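Local coordinates for protein glucose-6-phosphate isomerase (Thermus thermophilus, PDB 1ZZG) that probably catalyses the reversible isomerization of glucose 6-phosphate to fructose 6-phosphate, a step shared by glycolysis and gluconeogenesis, at residues G185-A190 with D266-K271. Numbering follows the deposited sequence.
Sequences GGRFSA and DESLGK
Arg-187 reaches from the loop before helix 193-201 to the last turn of helix 257-269 and makes both hydrogen bonds between the two segments. In the salt bridge, its NH1 lies 3.0 Å from OE2 of Glu-267, which Gln-263 NE2 also binds; the guanidinium and carboxylate planes stand 67° apart, and NH1 meets the oxygen from above the carboxylate plane in a bent bond (137° at the hydrogen). The second bond, 2.8 Å from Arg-187 NE to Ser-268 OG, is somewhat straighter, 146°; that hydroxyl also bonds to Leu-264 O of its own helix. With the Arg-187 chain extended from CG to NE, Glu-267 O sits 3.7 Å above one guanidinium face, offset toward the rim.

Van der Waals contact is slight: the Phe-188 ring meets Ser-268 OG through CE2 at 3.6 Å. Arg-187 NH2 and Lys-271 NZ come within 3.9 Å, but Asp-398 O accepts from both, Ala-396 O from NH2 and Asn-395 O from NZ, while Gln-399 OE1 accepts from NH1. A methionine replacing Arg-187 would probably leave the Glu-267 carboxylate without its cationic mate and freer to turn. The grip of Arg-187 is consistent with a second-shell role, orienting the carboxylate of the predicted proton donor, Glu-267.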
ATOM      1  N   GLY A 185      23.337  -0.120   4.168  1.00 23.81           N
ATOM      2  CA  GLY A 185      22.487  -1.208   3.723  1.00 24.84           C
ATOM      3  C   GLY A 185      21.321  -0.713   2.880  1.00 25.57           C
ATOM      4  O   GLY A 185      20.920   0.447   2.971  1.00 24.71           O
ATOM      5  N   GLY A 186      20.774  -1.598   2.057  1.00 25.02           N
ATOM      6  CA  GLY A 186      19.657  -1.229   1.203  1.00 23.90           C
ATOM      7  C   GLY A 186      18.495  -0.499   1.860  1.00 23.63           C
ATOM      8  O   GLY A 186      18.118   0.587   1.414  1.00 22.45           O
ATOM      9  N   ARG A 187      17.916  -1.069   2.916  1.00 21.54           N
ATOM     10  CA  ARG A 187      16.775  -0.413   3.551  1.00 22.28           C
ATOM     11  C   ARG A 187      17.130   0.863   4.293  1.00 20.08           C
ATOM     12  O   ARG A 187      16.242   1.583   4.736  1.00 22.84           O
ATOM     13  CB  ARG A 187      16.033  -1.381   4.485  1.00 24.14           C
ATOM     14  CG  ARG A 187      16.895  -2.040   5.529  1.00 25.37           C
ATOM     15  CD  ARG A 187      16.090  -3.061   6.336  1.00 24.83           C
ATOM     16  NE  ARG A 187      16.968  -3.760   7.263  1.00 24.91           N
ATOM     17  CZ  ARG A 187      17.685  -4.835   6.958  1.00 26.17           C
ATOM     18  NH1 ARG A 187      17.624  -5.366   5.741  1.00 24.83           N
ATOM     19  NH2 ARG A 187      18.498  -5.357   7.867  1.00 23.18           N
ATOM     20  N   PHE A 188      18.424   1.146   4.418  1.00 20.28           N
ATOM     21  CA  PHE A 188      18.897   2.357   5.095  1.00 21.33           C
ATOM     22  C   PHE A 188      19.529   3.306   4.072  1.00 22.85           C
ATOM     23  O   PHE A 188      20.231   4.245   4.447  1.00 22.29           O
ATOM     24  CB  PHE A 188      19.968   1.998   6.135  1.00 21.28           C
ATOM     25  CG  PHE A 188      19.432   1.331   7.369  1.00 22.19           C
ATOM     26  CD1 PHE A 188      19.070   2.084   8.482  1.00 21.60           C
ATOM     27  CD2 PHE A 188      19.294  -0.051   7.425  1.00 22.06           C
ATOM     28  CE1 PHE A 188      18.584   1.471   9.632  1.00 21.47           C
ATOM     29  CE2 PHE A 188      18.807  -0.676   8.573  1.00 22.46           C
ATOM     30  CZ  PHE A 188      18.453   0.090   9.676  1.00 21.18           C
ATOM     31  N   SER A 189      19.264   3.071   2.789  1.00 22.82           N
ATOM     32  CA  SER A 189      19.879   3.864   1.725  1.00 23.09           C
ATOM     33  C   SER A 189      19.099   5.030   1.133  1.00 22.47           C
ATOM     34  O   SER A 189      19.555   5.622   0.161  1.00 23.01           O
ATOM     35  CB  SER A 189      20.269   2.940   0.567  1.00 24.14           C
ATOM     36  OG  SER A 189      19.124   2.598  -0.212  1.00 22.52           O
ATOM     37  N   ALA A 190      17.947   5.374   1.696  1.00 20.97           N
ATOM     38  CA  ALA A 190      17.140   6.455   1.130  1.00 21.73           C
ATOM     39  C   ALA A 190      17.838   7.798   0.912  1.00 22.59           C
ATOM     40  O   ALA A 190      17.550   8.489  -0.065  1.00 23.69           O
ATOM     41  CB  ALA A 190      15.891   6.667   1.971  1.00 23.18           C
ATOM     42  N   ASP A 266      10.309  -4.306   9.755  1.00 21.51           N
ATOM     43  CA  ASP A 266      10.241  -5.758   9.570  1.00 22.85           C
ATOM     44  C   ASP A 266      11.576  -6.440   9.270  1.00 22.51           C
ATOM     45  O   ASP A 266      11.976  -7.364   9.965  1.00 22.94           O
ATOM     46  CB  ASP A 266       9.276  -6.093   8.427  1.00 21.46           C
ATOM     47  CG  ASP A 266       7.816  -6.002   8.831  1.00 23.31           C
ATOM     48  OD1 ASP A 266       7.504  -5.402   9.882  1.00 22.67           O
ATOM     49  OD2 ASP A 266       6.972  -6.532   8.070  1.00 25.23           O
ATOM     50  N   GLU A 267      12.249  -5.993   8.215  1.00 22.35           N
ATOM     51  CA  GLU A 267      13.513  -6.596   7.817  1.00 22.98           C
ATOM     52  C   GLU A 267      14.633  -6.410   8.835  1.00 23.96           C
ATOM     53  O   GLU A 267      15.506  -7.268   8.963  1.00 22.84           O
ATOM     54  CB  GLU A 267      13.941  -6.045   6.455  1.00 26.28           C
ATOM     55  CG  GLU A 267      14.601  -7.080   5.572  1.00 29.68           C
ATOM     56  CD  GLU A 267      14.726  -6.635   4.127  1.00 30.70           C
ATOM     57  OE1 GLU A 267      14.251  -7.375   3.241  1.00 30.65           O
ATOM     58  OE2 GLU A 267      15.301  -5.554   3.876  1.00 26.86           O
ATOM     59  N   SER A 268      14.609  -5.297   9.562  1.00 23.24           N
ATOM     60  CA  SER A 268      15.645  -5.026  10.553  1.00 24.21           C
ATOM     61  C   SER A 268      15.468  -5.798  11.861  1.00 24.42           C
ATOM     62  O   SER A 268      16.420  -6.395  12.371  1.00 24.15           O
ATOM     63  CB  SER A 268      15.700  -3.528  10.884  1.00 23.20           C
ATOM     64  OG  SER A 268      16.074  -2.747   9.761  1.00 25.09           O
ATOM     65  N   LEU A 269      14.246  -5.798  12.388  1.00 24.01           N
ATOM     66  CA  LEU A 269      13.967  -6.431  13.671  1.00 24.21           C
ATOM     67  C   LEU A 269      13.310  -7.819  13.676  1.00 25.54           C
ATOM     68  O   LEU A 269      13.197  -8.445  14.735  1.00 26.82           O
ATOM     69  CB  LEU A 269      13.155  -5.445  14.518  1.00 23.45           C
ATOM     70  CG  LEU A 269      13.825  -4.058  14.570  1.00 23.28           C
ATOM     71  CD1 LEU A 269      12.917  -3.033  15.247  1.00 23.69           C
ATOM     72  CD2 LEU A 269      15.158  -4.175  15.306  1.00 22.94           C
ATOM     73  N   GLY A 270      12.864  -8.294  12.514  1.00 24.41           N
ATOM     74  CA  GLY A 270      12.271  -9.624  12.436  1.00 25.24           C
ATOM     75  C   GLY A 270      13.465 -10.554  12.360  1.00 25.74           C
ATOM     76  O   GLY A 270      13.872 -10.995  11.279  1.00 24.05           O
ATOM     77  N   LYS A 271      14.032 -10.858  13.521  1.00 25.74           N
ATOM     78  CA  LYS A 271      15.246 -11.663  13.571  1.00 26.28           C
ATOM     79  C   LYS A 271      15.309 -12.652  14.723  1.00 27.21           C
ATOM     80  O   LYS A 271      14.461 -12.650  15.610  1.00 27.74           O
ATOM     81  CB  LYS A 271      16.450 -10.722  13.706  1.00 25.58           C
ATOM     82  CG  LYS A 271      16.628  -9.730  12.566  1.00 24.08           C
ATOM     83  CD  LYS A 271      17.358 -10.377  11.395  1.00 24.84           C
ATOM     84  CE  LYS A 271      17.387  -9.452  10.187  1.00 22.66           C
ATOM     85  NZ  LYS A 271      17.909  -8.108  10.549  1.00 23.15           N
TER